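Side-chain contacts in uncharacterized protein AF_1796 (Archaeoglobus fulgidus, PDB 1VIM), which is of unknown function but may bind sugar derivatives and act as an isomerase of the sugar isomerase (SIS) family: residues I41-S46 with A134-V139; D91-I96 with V106-K111; K111-D114 with K118-A121. All coordinates share one frame; numbering follows the deposited sequence.

Contact 1. Residues I41-S46 with A134-V139; sequences IKLIDS and ADVVMV
L43 and V136 meet where helix 34-46 packs on an outer strand of the parallel sheet in the SIS fold, an alpha-beta-alpha sandwich. The helix lies over one face of the sheet. Strand 136-139 is one of the two edge strands of the sheet within this chain. The tight part of the contact is small and apolar. L43 CD1 rests 3.7 Å from V136 CG2, and L43 CG follows at 4.2 Å from the same methyl. The two side chains run past each other in opposite directions and lie alongside one another. In V136, CG1 is anti to the backbone N (chi1 173°). This leaves CG2 as the branch that meets the leucine. L43 also touches V120 of strand 118-123, and V136 also touches T36 and E39 of helix 34-46.

The loose side is toward D135, just before the strand. D135 is exposed and L43 is partly exposed. The two side chains cross at about a right angle, and the aspartate offers only its CB carbon to the leucine. D135 OD1 accepts a hydrogen bond from L119 N and a salt bridge from K113 NZ. No hydrogen bond joins the segments. The CA atoms of L43 and V136 remain 8.5 Å apart, so side chains alone bridge the gap. At the solvent side the last touch is L43 CD1 against D135 CB, at 4.1 Å.

Contact 2. Residues D91-I96 with V106-K111; sequences DVLVGI and VNISKK. Unlike the reference sequence in segment 91-96: G95 (reference Ala).
L93 points from strand 92-96 toward helix 103-115, and one of its methyls does the touching. L93 CD2 sits 3.7 Å from S109 OG. It is almost as close to the helix backbone, with S109 CA 3.8 Å from L93 CD2. The leucine has CG anti to the backbone N (chi1 177°). A chi2 of 60° for CD1 leaves CD2 anti to CA, as the branch reaching furthest from the strand. S109 is turned differently. Its CB leaves the helix neither toward the strand nor away from it, so the methyl lies against the flank of the serine, near CA and OG. S109 OG makes a hydrogen bond with V105 O, one turn earlier in the helix. This buried hydroxyl therefore has its polar partner within its own helix, and its contact with the leucine is packing.

The CB of I108 faces the strand, but CD1 turns off, and the branch methyl CG2 makes the contact. I108 CG2 approaches L93 CD2 at a looser 4.3 Å. I53 of strand 50-53 touches both L93 and I108. I108 also packs on E196 of a second subunit.

No hydrogen bond crosses the contact. All three touching residues are buried. This is the first half of a beta-alpha-beta crossover, in which strand 92-96 leads into the helix that covers it. Such units build the parallel sheet of the SIS fold.

Contact 3. Residues K111-D114 with K118-A121; sequences KAKD and KLVA
K113 and L119 touch beside the one flat group of this contact, the peptide that joins K118 to L119. K113 CD rests 3.8 Å from L119 CB, and the two side chains cross at about a right angle. The lysine chain passes above one face of the peptide without close contact, and its NZ lies beyond the edge, 4.4 Å from K118 CA. There is no aromatic ring here. The peptide N-H of L119 goes to D135 OD1, a partner outside both segments. K113 NZ forms its salt bridge with that same oxygen of D135. One aspartate oxygen thus serves both segments and would be expected to favour the charged lysine.

The lysine is bent at two successive bonds, with chi2 -55° and chi3 -65°. These bends carry its far end across to the start of strand 118-123. L119 points toward the helix, while K118 points away from it and is exposed. The apolar part of K113 therefore lies beside a buried leucine, while its ammonium group is held by the D135 carboxylate.

The backbones are near, with K113 CA and K118 CA 6.5 Å apart, because only a short turn joins helix to strand. Further in, L119 packs on L130 and M133 of helix 129-133 and on L93 of strand 92-96. On the opposite face of strand 118-123, V120 meets M40 and L43 of helix 34-46.

How the contacts relate
From the N terminus, helix 34-46 comes first, and contact 1 closes the longest loop when strand 136-139 reaches that helix. Contacts 2 and 3 are both nested inside this loop. They do not cross. Contact 2 closes strand 92-96 onto helix 103-115, and contact 3 closes the same helix onto strand 118-123. K111 is shared, so the two follow one another through a single beta-alpha-beta unit. Their centres are about 4 Å apart, and L93 CD2 lies 3.7 Å from A112 CB. Strand 118-123 lies between strands 92-96 and 136-139. Contact 1 ties on helix 34-46, which lies on the other face of the sheet.

Contact 1. Residues I41-S46 with A134-V139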
loop_
_atom_site.group_PDB
_atom_site.type_symbol
_atom_site.label_atom_id
_atom_site.label_comp_id
_atom_site.label_asym_id
_atom_site.label_seq_id
_atom_site.Cartn_x
_atom_site.Cartn_y
_atom_site.Cartn_z
ATOM N N ILE A 41 0.835 7.873 -26.436
ATOM C CA ILE A 41 2.300 7.863 -26.357
ATOM C C ILE A 41 2.864 9.280 -26.388
ATOM O O ILE A 41 3.747 9.626 -25.608
ATOM C CB ILE A 41 2.915 7.009 -27.490
ATOM C CG1 ILE A 41 2.586 5.544 -27.223
ATOM C CG2 ILE A 41 4.453 7.180 -27.559
ATOM C CD1 ILE A 41 2.944 4.605 -28.372
ATOM N N LYS A 42 2.346 10.112 -27.298
ATOM C CA LYS A 42 2.798 11.489 -27.397
ATOM C C LYS A 42 2.629 12.267 -26.079
ATOM O O LYS A 42 3.554 12.979 -25.656
ATOM C CB LYS A 42 2.076 12.214 -28.539
ATOM C CG LYS A 42 2.503 13.661 -28.718
ATOM N N LEU A 43 1.470 12.125 -25.417
ATOM C CA LEU A 43 1.271 12.813 -24.133
ATOM C C LEU A 43 2.195 12.274 -23.044
ATOM O O LEU A 43 2.745 13.042 -22.240
ATOM C CB LEU A 43 -0.183 12.754 -23.653
ATOM C CG LEU A 43 -1.243 13.556 -24.405
ATOM C CD1 LEU A 43 -2.509 13.628 -23.565
ATOM C CD2 LEU A 43 -0.749 14.960 -24.698
ATOM N N ILE A 44 2.356 10.952 -22.981
ATOM C CA ILE A 44 3.294 10.377 -22.014
ATOM C C ILE A 44 4.720 10.912 -22.233
ATOM O O ILE A 44 5.427 11.257 -21.288
ATOM C CB ILE A 44 3.244 8.814 -22.069
ATOM C CG1 ILE A 44 1.961 8.314 -21.385
ATOM C CG2 ILE A 44 4.482 8.193 -21.396
ATOM C CD1 ILE A 44 1.648 6.807 -21.703
ATOM N N ASP A 45 5.127 11.009 -23.496
ATOM C CA ASP A 45 6.474 11.455 -23.830
ATOM C C ASP A 45 6.688 12.947 -23.593
ATOM O O ASP A 45 7.800 13.348 -23.267
ATOM C CB ASP A 45 6.754 11.190 -25.305
ATOM C CG ASP A 45 7.351 9.852 -25.553
ATOM O OD1 ASP A 45 7.938 9.223 -24.624
ATOM O OD2 ASP A 45 7.270 9.351 -26.693
ATOM N N SER A 46 5.632 13.745 -23.745
ATOM C CA SER A 46 5.773 15.207 -23.699
ATOM C C SER A 46 5.516 15.809 -22.314
ATOM O O SER A 46 5.852 16.950 -22.036
ATOM C CB SER A 46 4.876 15.887 -24.729
ATOM O OG SER A 46 5.029 15.266 -25.985
ATOM N N ALA A 134 -11.266 13.966 -20.669
ATOM C CA ALA A 134 -9.929 13.518 -21.052
ATOM C C ALA A 134 -9.432 14.191 -22.302
ATOM O O ALA A 134 -10.203 14.492 -23.211
ATOM C CB ALA A 134 -9.935 12.030 -21.273
ATOM N N ASP A 135 -8.129 14.407 -22.354
ATOM C CA ASP A 135 -7.501 14.854 -23.583
ATOM C C ASP A 135 -7.385 13.747 -24.610
ATOM O O ASP A 135 -7.456 14.009 -25.833
ATOM C CB ASP A 135 -6.131 15.445 -23.251
ATOM C CG ASP A 135 -6.256 16.643 -22.378
ATOM O OD1 ASP A 135 -6.205 16.515 -21.142
ATOM O OD2 ASP A 135 -6.434 17.797 -22.846
ATOM N N VAL A 136 -7.184 12.516 -24.136
ATOM C CA VAL A 136 -7.096 11.331 -24.974
ATOM C C VAL A 136 -7.944 10.272 -24.293
ATOM O O VAL A 136 -7.790 10.012 -23.081
ATOM C CB VAL A 136 -5.639 10.809 -25.100
ATOM C CG1 VAL A 136 -5.595 9.493 -25.819
ATOM C CG2 VAL A 136 -4.758 11.839 -25.818
ATOM N N VAL A 137 -8.868 9.703 -25.052
ATOM C CA VAL A 137 -9.755 8.652 -24.569
ATOM C C VAL A 137 -9.302 7.361 -25.237
ATOM O O VAL A 137 -9.507 7.176 -26.448
ATOM C CB VAL A 137 -11.222 8.966 -24.915
ATOM C CG1 VAL A 137 -12.145 7.840 -24.463
ATOM C CG2 VAL A 137 -11.617 10.324 -24.334
ATOM N N MET A 138 -8.641 6.501 -24.463
ATOM C CA MET A 138 -8.114 5.257 -24.967
ATOM C C MET A 138 -9.108 4.154 -24.647
ATOM O O MET A 138 -9.212 3.702 -23.497
ATOM C CB MET A 138 -6.726 5.021 -24.354
ATOM C CG MET A 138 -5.997 3.801 -24.844
ATOM S SD MET A 138 -5.441 3.976 -26.579
ATOM C CE MET A 138 -6.342 2.690 -27.299
ATOM N N VAL A 139 -9.906 3.784 -25.650
ATOM C CA VAL A 139 -11.006 2.867 -25.414
ATOM C C VAL A 139 -10.520 1.441 -25.447
ATOM O O VAL A 139 -9.947 0.977 -26.430
ATOM C CB VAL A 139 -12.123 3.069 -26.438
ATOM C CG1 VAL A 139 -13.257 2.097 -26.154
ATOM C CG2 VAL A 139 -12.627 4.508 -26.374
#

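Contact 2. Residues D91-I96 with V106-K111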
loop_
_atom_site.group_PDB
_atom_site.type_symbol
_atom_site.label_atom_id
_atom_site.label_comp_id
_atom_site.label_asym_id
_atom_site.label_seq_id
_atom_site.Cartn_x
_atom_site.Cartn_y
_atom_site.Cartn_z
ATOM N N ASP A 91 1.979 18.200 -16.307
ATOM C CA ASP A 91 1.964 16.758 -16.139
ATOM C C ASP A 91 0.797 16.106 -16.875
ATOM O O ASP A 91 -0.087 16.775 -17.400
ATOM C CB ASP A 91 1.926 16.446 -14.630
ATOM C CG ASP A 91 3.107 17.004 -13.917
ATOM O OD1 ASP A 91 4.256 16.932 -14.459
ATOM O OD2 ASP A 91 3.002 17.542 -12.802
ATOM N N VAL A 92 0.807 14.782 -16.894
ATOM C CA VAL A 92 -0.313 14.029 -17.424
ATOM C C VAL A 92 -0.747 13.006 -16.388
ATOM O O VAL A 92 0.088 12.362 -15.759
ATOM C CB VAL A 92 0.026 13.378 -18.778
ATOM C CG1 VAL A 92 1.129 12.364 -18.651
ATOM C CG2 VAL A 92 -1.225 12.746 -19.413
ATOM N N LEU A 93 -2.047 12.880 -16.226
ATOM C CA LEU A 93 -2.652 11.870 -15.368
ATOM C C LEU A 93 -3.239 10.806 -16.263
ATOM O O LEU A 93 -3.951 11.127 -17.229
ATOM C CB LEU A 93 -3.771 12.517 -14.552
ATOM C CG LEU A 93 -4.585 11.600 -13.629
ATOM C CD1 LEU A 93 -3.693 10.907 -12.557
ATOM C CD2 LEU A 93 -5.670 12.412 -12.964
ATOM N N VAL A 94 -2.948 9.549 -15.950
ATOM C CA VAL A 94 -3.547 8.412 -16.646
ATOM C C VAL A 94 -4.507 7.773 -15.647
ATOM O O VAL A 94 -4.087 7.242 -14.621
ATOM C CB VAL A 94 -2.498 7.380 -17.108
ATOM C CG1 VAL A 94 -3.200 6.218 -17.829
ATOM C CG2 VAL A 94 -1.438 8.062 -18.027
ATOM N N GLY A 95 -5.795 7.808 -15.953
ATOM C CA GLY A 95 -6.820 7.229 -15.105
ATOM C C GLY A 95 -7.393 5.988 -15.744
ATOM O O GLY A 95 -7.769 5.990 -16.918
ATOM N N ILE A 96 -7.473 4.920 -14.975
ATOM C CA ILE A 96 -7.980 3.637 -15.460
ATOM C C ILE A 96 -9.283 3.324 -14.767
ATOM O O ILE A 96 -9.337 3.225 -13.545
ATOM C CB ILE A 96 -6.955 2.530 -15.160
ATOM C CG1 ILE A 96 -5.608 2.875 -15.786
ATOM C CG2 ILE A 96 -7.474 1.173 -15.675
ATOM C CD1 ILE A 96 -4.540 1.860 -15.484
ATOM N N VAL A 106 -12.857 9.696 -10.936
ATOM C CA VAL A 106 -13.462 10.884 -11.533
ATOM C C VAL A 106 -13.172 12.143 -10.707
ATOM O O VAL A 106 -12.779 13.183 -11.254
ATOM C CB VAL A 106 -14.973 10.656 -11.709
ATOM C CG1 VAL A 106 -15.722 11.954 -12.037
ATOM C CG2 VAL A 106 -15.223 9.611 -12.818
ATOM N N ASN A 107 -13.322 12.044 -9.384
ATOM C CA ASN A 107 -13.108 13.223 -8.539
ATOM C C ASN A 107 -11.651 13.708 -8.600
ATOM O O ASN A 107 -11.391 14.920 -8.719
ATOM C CB ASN A 107 -13.527 12.936 -7.094
ATOM C CG ASN A 107 -15.031 12.786 -6.941
ATOM O OD1 ASN A 107 -15.802 13.145 -7.837
ATOM N ND2 ASN A 107 -15.449 12.269 -5.781
ATOM N N ILE A 108 -10.706 12.773 -8.519
ATOM C CA ILE A 108 -9.285 13.115 -8.598
ATOM C C ILE A 108 -8.961 13.702 -9.969
ATOM O O ILE A 108 -8.218 14.693 -10.060
ATOM C CB ILE A 108 -8.428 11.853 -8.368
ATOM C CG1 ILE A 108 -8.465 11.426 -6.895
ATOM C CG2 ILE A 108 -6.999 12.037 -8.877
ATOM C CD1 ILE A 108 -7.741 12.310 -5.920
ATOM N N SER A 109 -9.544 13.133 -11.029
ATOM C CA SER A 109 -9.245 13.596 -12.378
ATOM C C SER A 109 -9.801 14.983 -12.604
ATOM O O SER A 109 -9.146 15.796 -13.258
ATOM C CB SER A 109 -9.797 12.630 -13.426
ATOM O OG SER A 109 -9.177 11.372 -13.296
ATOM N N LYS A 110 -10.975 15.283 -12.043
ATOM C CA LYS A 110 -11.501 16.651 -12.123
ATOM C C LYS A 110 -10.560 17.641 -11.426
ATOM O O LYS A 110 -10.286 18.730 -11.957
ATOM C CB LYS A 110 -12.905 16.722 -11.513
ATOM C CG LYS A 110 -13.594 18.130 -11.593
ATOM C CD LYS A 110 -13.696 18.678 -13.021
ATOM C CE LYS A 110 -14.659 19.898 -13.093
ATOM N NZ LYS A 110 -14.147 21.076 -12.352
ATOM N N LYS A 111 -10.047 17.286 -10.258
ATOM C CA LYS A 111 -9.109 18.170 -9.571
ATOM C C LYS A 111 -7.839 18.373 -10.401
ATOM O O LYS A 111 -7.344 19.495 -10.527
ATOM C CB LYS A 111 -8.752 17.654 -8.175
ATOM C CG LYS A 111 -7.745 18.493 -7.404
ATOM C CD LYS A 111 -8.337 19.785 -6.862
ATOM C CE LYS A 111 -7.382 20.429 -5.871
ATOM N NZ LYS A 111 -6.855 19.390 -4.933
#

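Contact 3. Residues K111-D114 with K118-A121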
loop_
_atom_site.group_PDB
_atom_site.type_symbol
_atom_site.label_atom_id
_atom_site.label_comp_id
_atom_site.label_asym_id
_atom_site.label_seq_id
_atom_site.Cartn_x
_atom_site.Cartn_y
_atom_site.Cartn_z
ATOM N N LYS A 111 -10.047 17.286 -10.258
ATOM C CA LYS A 111 -9.109 18.170 -9.571
ATOM C C LYS A 111 -7.839 18.373 -10.401
ATOM O O LYS A 111 -7.344 19.495 -10.527
ATOM C CB LYS A 111 -8.752 17.654 -8.175
ATOM C CG LYS A 111 -7.745 18.493 -7.404
ATOM C CD LYS A 111 -8.337 19.785 -6.862
ATOM C CE LYS A 111 -7.382 20.429 -5.871
ATOM N NZ LYS A 111 -6.855 19.390 -4.933
ATOM N N ALA A 112 -7.320 17.300 -10.993
ATOM C CA ALA A 112 -6.161 17.409 -11.866
ATOM C C ALA A 112 -6.412 18.309 -13.082
ATOM O O ALA A 112 -5.546 19.132 -13.434
ATOM C CB ALA A 112 -5.726 16.011 -12.307
ATOM N N LYS A 113 -7.591 18.171 -13.692
ATOM C CA LYS A 113 -7.981 18.999 -14.831
ATOM C C LYS A 113 -8.067 20.465 -14.413
ATOM O O LYS A 113 -7.611 21.362 -15.148
ATOM C CB LYS A 113 -9.319 18.529 -15.411
ATOM C CG LYS A 113 -9.276 17.253 -16.267
ATOM C CD LYS A 113 -8.291 17.313 -17.447
ATOM C CE LYS A 113 -8.671 18.362 -18.506
ATOM N NZ LYS A 113 -7.644 18.510 -19.606
ATOM N N ASP A 114 -8.580 20.730 -13.216
ATOM C CA ASP A 114 -8.651 22.117 -12.718
ATOM C C ASP A 114 -7.273 22.735 -12.472
ATOM O O ASP A 114 -7.055 23.924 -12.710
ATOM C CB ASP A 114 -9.473 22.179 -11.452
ATOM C CG ASP A 114 -10.955 21.975 -11.704
ATOM O OD1 ASP A 114 -11.415 22.061 -12.864
ATOM O OD2 ASP A 114 -11.725 21.707 -10.781
ATOM N N LYS A 118 -2.956 17.411 -18.084
ATOM C CA LYS A 118 -3.670 16.665 -19.112
ATOM C C LYS A 118 -4.129 15.311 -18.549
ATOM O O LYS A 118 -3.625 14.856 -17.509
ATOM C CB LYS A 118 -2.802 16.495 -20.366
ATOM C CG LYS A 118 -2.583 17.860 -21.080
ATOM C CD LYS A 118 -1.809 17.727 -22.346
ATOM C CE LYS A 118 -1.558 19.099 -22.948
ATOM N NZ LYS A 118 -0.899 18.923 -24.281
ATOM N N LEU A 119 -5.068 14.668 -19.242
ATOM C CA LEU A 119 -5.675 13.435 -18.764
ATOM C C LEU A 119 -5.842 12.453 -19.909
ATOM O O LEU A 119 -6.374 12.808 -20.973
ATOM C CB LEU A 119 -7.041 13.740 -18.130
ATOM C CG LEU A 119 -7.930 12.563 -17.710
ATOM C CD1 LEU A 119 -7.297 11.744 -16.559
ATOM C CD2 LEU A 119 -9.342 13.049 -17.292
ATOM N N VAL A 120 -5.341 11.242 -19.701
ATOM C CA VAL A 120 -5.624 10.108 -20.552
ATOM C C VAL A 120 -6.568 9.208 -19.797
ATOM O O VAL A 120 -6.260 8.785 -18.674
ATOM C CB VAL A 120 -4.361 9.309 -20.916
ATOM C CG1 VAL A 120 -4.714 8.090 -21.746
ATOM C CG2 VAL A 120 -3.330 10.190 -21.607
ATOM N N ALA A 121 -7.708 8.886 -20.413
ATOM C CA ALA A 121 -8.660 7.958 -19.811
ATOM C C ALA A 121 -8.524 6.615 -20.485
ATOM O O ALA A 121 -8.696 6.519 -21.687
ATOM C CB ALA A 121 -10.097 8.496 -19.931
#